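Local structure of tripeptidase (Staphylococcus aureus subsp. aureus, 3RZA) at residues Val196-Thr200 with Pro309-Asp315; Val222-Ala228 with Val260-Leu266. The protein is probably a metal-dependent peptidase of the M20 family that cleaves an amino acid from tripeptides. One frame throughout, in Å; residues are numbered along the deposited sequence.

Contact 1: residues Val196-Thr200 with Pro309-Asp315; sequences VGAPT and PGFKIND
The ring of Phe-311 lies against the backbone of Gly-197 and Ala-198, with Ala-198 N over the ring centre on one face. On that same face Gly-197 CA makes a CH-pi contact, 4.2 Å from the ring centroid and 27° off the normal. Ala-198 CB presses on Phe-311 CE1 at 3.4 Å, while Val-196 O approaches CE2 obliquely. Two antiparallel strands meet here, the start of strand 194-209 and the end of strand 299-312, where the chain passes between the two lobes of this M20-type peptidase. What brings the ring back over the neighbouring strand is the first torsion of Phe-311, which sets CG between the backbone N and the carbonyl carbon (chi1 69°).

Ala-198 and Phe-311 form a hydrogen-bonded pair, bonded both ways between their backbones. The next pair, Gly-197 with Lys-312, is non-hydrogen-bonded, and its alpha carbons come within 4.0 Å. Beyond it Ile-313 N reaches Val-196 O at 2.8 Å, nearly straight at 173°. On the far side of Val-196 and Gly-197, strand 336-338 and Ser-339 take further backbone bonds, so Val-196 and Gly-197 are held between two neighbours, 311-313 on one side and 337-339 on the other.

On the sheet face turned from the phenyl ring, the Lys-312 chain runs beside Val-196, bent at chi2 and chi4. Its NZ stands 3.7 Å from Val-196 CG2, forms a salt bridge with Asp-315 OD2 from above the carboxylate plane and also donates to Ile-313 O; these two bonds hold the ammonium group alongside the CG2 methyl. At the opposite end a water donates to both Pro-199 O and Pro-309 O, and Gly-310 N bonds to Thr-200 OG1 at 3.0 Å.

Contact 2: residues Val222-Ala228 with Val260-Leu266; sequences VSAINIA and VADEVIL
Ala-224 N, in the first turn of helix 224-234, donates to Ala-261 O at 2.8 Å with an N-H...O angle of 164°, and the axes of 224-228 and 263-266 come within 7.5 Å, their N-to-C directions 36° apart. Ala-224 CB rests on the backbone of the strand's start, 3.5 Å from Glu-263 N. Val-264 splits its branches: CG2 packs against the flat face of the Ala-224 carbonyl and against Ile-225 CG1, and CG1 touches Ala-228 CB at 3.8 Å. The isoleucine and valine side chains cross at about a right angle, and Ile-225 reaches on to put CD1 3.6 Å from Ala-261 CB. This is helix-on-sheet packing in the lobe away from the metals, with Phe-251 of strand 244-253 adjoining Ala-228 and Val-264. Gly-249 of the second subunit packs on Ile-225 and Ala-261. Ser-223 is the N-cap; with OG anti to its own N (chi1 -178°), the hydroxyl accepts weakly from Ile-225 N and Asn-226 N. The same OG donates to a water that also accepts from Ala-261 N, tying the cap to the other segment, while Val-260 CG1 lies 3.5 Å from Ser-223 N.

In the fold
Contacts 1 and 2 lie at distant places along one extended sheet, their centres 38 Å apart and nearest atoms about 17 Å, and contact 2 is nested within the chain loop that contact 1 closes. Strand 194-209 connects them: it supplies one partner in contact 1 and borders strand 263-272 of contact 2. Contact 1 is partly buried, strand against strand, held mainly by backbone bonds, with a charged pair within 309-315 beside it. Contact 2 is largely buried and relies on alanine and branched aliphatic side chains between helix and strand, with one direct backbone bond; the second subunit covers part of it, whereas contact 1 touches no other chain of the assembly.

Contact 1: residues Val196-Thr200 with Pro309-Asp315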
loop_
_atom_site.group_PDB
_atom_site.type_symbol
_atom_site.label_atom_id
_atom_site.label_comp_id
_atom_site.label_asym_id
_atom_site.label_seq_id
_atom_site.Cartn_x
_atom_site.Cartn_y
_atom_site.Cartn_z
ATOM N N VAL A 196 -8.969 -30.978 -19.777
ATOM C CA VAL A 196 -10.046 -31.889 -19.249
ATOM C C VAL A 196 -10.390 -31.658 -17.784
ATOM O O VAL A 196 -11.325 -32.283 -17.252
ATOM C CB VAL A 196 -9.717 -33.403 -19.490
ATOM C CG1 VAL A 196 -9.555 -33.660 -21.013
ATOM C CG2 VAL A 196 -8.448 -33.886 -18.672
ATOM N N GLY A 197 -9.671 -30.746 -17.135
ATOM C CA GLY A 197 -9.956 -30.401 -15.781
ATOM C C GLY A 197 -9.368 -29.068 -15.448
ATOM O O GLY A 197 -8.408 -28.644 -16.083
ATOM N N ALA A 198 -9.961 -28.407 -14.458
ATOM C CA ALA A 198 -9.556 -27.058 -14.019
ATOM C C ALA A 198 -9.851 -26.983 -12.521
ATOM O O ALA A 198 -10.743 -27.692 -12.054
ATOM C CB ALA A 198 -10.351 -25.980 -14.803
ATOM N N PRO A 199 -9.097 -26.150 -11.754
ATOM C CA PRO A 199 -9.237 -26.137 -10.292
ATOM C C PRO A 199 -10.404 -25.275 -9.799
ATOM O O PRO A 199 -11.002 -24.497 -10.585
ATOM C CB PRO A 199 -7.927 -25.517 -9.843
ATOM C CG PRO A 199 -7.667 -24.476 -10.895
ATOM C CD PRO A 199 -8.232 -25.043 -12.200
ATOM N N THR A 200 -10.756 -25.466 -8.526
ATOM C CA THR A 200 -11.511 -24.469 -7.725
ATOM C C THR A 200 -10.579 -23.313 -7.345
ATOM O O THR A 200 -9.505 -23.564 -6.869
ATOM C CB THR A 200 -12.084 -25.099 -6.435
ATOM O OG1 THR A 200 -12.901 -26.214 -6.780
ATOM C CG2 THR A 200 -12.941 -24.092 -5.629
ATOM N N PRO A 309 -15.903 -22.944 -9.532
ATOM C CA PRO A 309 -15.677 -24.317 -9.087
ATOM C C PRO A 309 -14.839 -25.132 -10.076
ATOM O O PRO A 309 -14.917 -24.909 -11.285
ATOM C CB PRO A 309 -17.091 -24.885 -8.965
ATOM C CG PRO A 309 -17.884 -24.145 -10.016
ATOM C CD PRO A 309 -17.203 -22.803 -10.224
ATOM N N GLY A 310 -14.074 -26.084 -9.543
ATOM C CA GLY A 310 -13.275 -26.997 -10.344
ATOM C C GLY A 310 -14.084 -28.107 -10.961
ATOM O O GLY A 310 -15.227 -28.321 -10.596
ATOM N N PHE A 311 -13.497 -28.761 -11.953
ATOM C CA PHE A 311 -14.076 -29.941 -12.581
ATOM C C PHE A 311 -12.959 -30.864 -13.089
ATOM O O PHE A 311 -11.773 -30.495 -13.129
ATOM C CB PHE A 311 -15.027 -29.544 -13.724
ATOM C CG PHE A 311 -14.330 -28.958 -14.930
ATOM C CD1 PHE A 311 -14.013 -27.607 -14.982
ATOM C CD2 PHE A 311 -13.980 -29.764 -16.020
ATOM C CE1 PHE A 311 -13.358 -27.069 -16.087
ATOM C CE2 PHE A 311 -13.309 -29.235 -17.121
ATOM C CZ PHE A 311 -13.007 -27.887 -17.156
ATOM N N LYS A 312 -13.352 -32.080 -13.415
ATOM C CA LYS A 312 -12.479 -33.052 -14.055
ATOM C C LYS A 312 -13.409 -33.949 -14.839
ATOM O O LYS A 312 -14.282 -34.585 -14.245
ATOM C CB LYS A 312 -11.697 -33.853 -13.002
ATOM C CG LYS A 312 -10.762 -35.010 -13.544
ATOM C CD LYS A 312 -9.625 -34.500 -14.429
ATOM C CE LYS A 312 -8.797 -35.653 -15.022
ATOM N NZ LYS A 312 -9.473 -36.384 -16.207
ATOM N N ILE A 313 -13.284 -33.942 -16.162
ATOM C CA ILE A 313 -14.060 -34.833 -17.013
ATOM C C ILE A 313 -13.257 -36.134 -17.198
ATOM O O ILE A 313 -12.048 -36.108 -17.480
ATOM C CB ILE A 313 -14.391 -34.195 -18.371
ATOM C CG1 ILE A 313 -15.042 -32.803 -18.197
ATOM C CG2 ILE A 313 -15.301 -35.113 -19.157
ATOM C CD1 ILE A 313 -16.253 -32.767 -17.304
ATOM N N ASN A 314 -13.924 -37.257 -16.977
ATOM C CA ASN A 314 -13.341 -38.576 -17.171
ATOM C C ASN A 314 -12.790 -38.698 -18.608
ATOM O O ASN A 314 -13.460 -38.323 -19.569
ATOM C CB ASN A 314 -14.417 -39.635 -16.869
ATOM C CG ASN A 314 -13.910 -41.050 -16.957
ATOM O OD1 ASN A 314 -13.401 -41.496 -17.997
ATOM N ND2 ASN A 314 -14.120 -41.799 -15.892
ATOM N N ASP A 315 -11.580 -39.237 -18.740
ATOM C CA ASP A 315 -10.882 -39.278 -20.041
ATOM C C ASP A 315 -11.519 -40.198 -21.100
ATOM O O ASP A 315 -11.178 -40.074 -22.273
ATOM C CB ASP A 315 -9.410 -39.673 -19.858
ATOM C CG ASP A 315 -8.614 -38.623 -19.090
ATOM O OD1 ASP A 315 -7.975 -37.752 -19.747
ATOM O OD2 ASP A 315 -8.658 -38.662 -17.830
HETATM O O HOH W 1 -12.764 -24.672 -12.903
#

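Contact 2: residues Val222-Ala228 with Val260-Leu266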
loop_
_atom_site.group_PDB
_atom_site.type_symbol
_atom_site.label_atom_id
_atom_site.label_comp_id
_atom_site.label_asym_id
_atom_site.label_seq_id
_atom_site.Cartn_x
_atom_site.Cartn_y
_atom_site.Cartn_z
ATOM N N VAL A 222 0.331 -2.634 19.357
ATOM C CA VAL A 222 0.386 -3.962 18.749
ATOM C C VAL A 222 0.460 -3.696 17.241
ATOM O O VAL A 222 -0.445 -3.057 16.684
ATOM C CB VAL A 222 -0.880 -4.811 19.108
ATOM C CG1 VAL A 222 -0.825 -6.173 18.452
ATOM C CG2 VAL A 222 -1.039 -4.966 20.638
ATOM N N SER A 223 1.564 -4.088 16.601
ATOM C CA SER A 223 1.754 -3.822 15.182
ATOM C C SER A 223 0.954 -4.817 14.341
ATOM O O SER A 223 1.181 -6.014 14.462
ATOM C CB SER A 223 3.212 -3.919 14.787
ATOM O OG SER A 223 3.337 -3.604 13.411
ATOM N N ALA A 224 0.036 -4.317 13.496
ATOM C CA ALA A 224 -0.644 -5.144 12.496
ATOM C C ALA A 224 0.302 -5.643 11.394
ATOM O O ALA A 224 0.062 -6.697 10.826
ATOM C CB ALA A 224 -1.846 -4.372 11.867
ATOM N N ILE A 225 1.368 -4.889 11.094
ATOM C CA ILE A 225 2.408 -5.345 10.127
ATOM C C ILE A 225 3.137 -6.588 10.653
ATOM O O ILE A 225 3.180 -7.613 9.942
ATOM C CB ILE A 225 3.412 -4.240 9.771
ATOM C CG1 ILE A 225 2.741 -3.180 8.898
ATOM C CG2 ILE A 225 4.651 -4.825 9.064
ATOM C CD1 ILE A 225 3.587 -1.875 8.734
ATOM N N ASN A 226 3.622 -6.528 11.906
ATOM C CA ASN A 226 4.269 -7.710 12.538
ATOM C C ASN A 226 3.349 -8.924 12.576
ATOM O O ASN A 226 3.782 -10.011 12.263
ATOM C CB ASN A 226 4.775 -7.414 13.958
ATOM C CG ASN A 226 5.870 -6.360 13.984
ATOM O OD1 ASN A 226 6.186 -5.741 12.960
ATOM N ND2 ASN A 226 6.456 -6.156 15.146
ATOM N N ILE A 227 2.084 -8.716 12.953
ATOM C CA ILE A 227 1.097 -9.805 13.020
ATOM C C ILE A 227 0.869 -10.478 11.662
ATOM O O ILE A 227 0.924 -11.709 11.562
ATOM C CB ILE A 227 -0.283 -9.312 13.529
ATOM C CG1 ILE A 227 -0.228 -9.001 15.017
ATOM C CG2 ILE A 227 -1.360 -10.390 13.276
ATOM C CD1 ILE A 227 -1.474 -8.277 15.532
ATOM N N ALA A 228 0.604 -9.641 10.646
ATOM C CA ALA A 228 0.352 -10.060 9.271
ATOM C C ALA A 228 1.551 -10.777 8.659
ATOM O O ALA A 228 1.371 -11.817 8.008
ATOM C CB ALA A 228 -0.036 -8.839 8.405
ATOM N N VAL A 260 3.282 2.906 15.508
ATOM C CA VAL A 260 2.998 1.465 15.437
ATOM C C VAL A 260 1.743 1.297 14.543
ATOM O O VAL A 260 0.708 1.924 14.807
ATOM C CB VAL A 260 2.802 0.797 16.856
ATOM C CG1 VAL A 260 2.455 -0.711 16.727
ATOM C CG2 VAL A 260 4.048 0.946 17.718
ATOM N N ALA A 261 1.881 0.517 13.455
ATOM C CA ALA A 261 0.824 0.354 12.441
ATOM C C ALA A 261 -0.338 -0.438 13.006
ATOM O O ALA A 261 -0.141 -1.548 13.491
ATOM C CB ALA A 261 1.389 -0.381 11.181
ATOM N N ASP A 262 -1.542 0.123 12.955
ATOM C CA ASP A 262 -2.729 -0.557 13.530
ATOM C C ASP A 262 -3.662 -1.239 12.508
ATOM O O ASP A 262 -4.718 -1.756 12.917
ATOM C CB ASP A 262 -3.519 0.385 14.448
ATOM C CG ASP A 262 -4.252 1.493 13.699
ATOM O OD1 ASP A 262 -4.004 1.693 12.501
ATOM O OD2 ASP A 262 -5.052 2.201 14.353
ATOM N N GLU A 263 -3.292 -1.246 11.224
ATOM C CA GLU A 263 -4.102 -1.877 10.187
ATOM C C GLU A 263 -3.305 -2.353 9.000
ATOM O O GLU A 263 -2.531 -1.590 8.430
ATOM C CB GLU A 263 -5.197 -0.939 9.693
ATOM C CG GLU A 263 -6.063 -1.516 8.539
ATOM C CD GLU A 263 -7.370 -0.768 8.317
ATOM O OE1 GLU A 263 -7.665 0.142 9.085
ATOM O OE2 GLU A 263 -8.108 -1.093 7.366
ATOM N N VAL A 264 -3.594 -3.584 8.578
ATOM C CA VAL A 264 -3.068 -4.156 7.355
ATOM C C VAL A 264 -4.195 -4.852 6.616
ATOM O O VAL A 264 -4.965 -5.605 7.226
ATOM C CB VAL A 264 -1.960 -5.177 7.673
ATOM C CG1 VAL A 264 -1.590 -5.973 6.439
ATOM C CG2 VAL A 264 -0.739 -4.464 8.211
ATOM N N ILE A 265 -4.274 -4.623 5.306
ATOM C CA ILE A 265 -5.194 -5.344 4.419
ATOM C C ILE A 265 -4.365 -6.280 3.580
ATOM O O ILE A 265 -3.382 -5.833 2.965
ATOM C CB ILE A 265 -5.970 -4.391 3.471
ATOM C CG1 ILE A 265 -6.738 -3.320 4.258
ATOM C CG2 ILE A 265 -6.897 -5.197 2.539
ATOM C CD1 ILE A 265 -7.805 -3.848 5.208
ATOM N N LEU A 266 -4.705 -7.578 3.639
ATOM C CA LEU A 266 -4.105 -8.625 2.803
ATOM C C LEU A 266 -5.141 -9.074 1.804
ATOM O O LEU A 266 -6.292 -9.248 2.174
ATOM C CB LEU A 266 -3.724 -9.860 3.638
ATOM C CG LEU A 266 -2.660 -9.779 4.722
ATOM C CD1 LEU A 266 -1.402 -9.220 4.148
ATOM C CD2 LEU A 266 -3.132 -8.967 5.898
HETATM O O HOH W 2 4.384 -1.179 13.132
#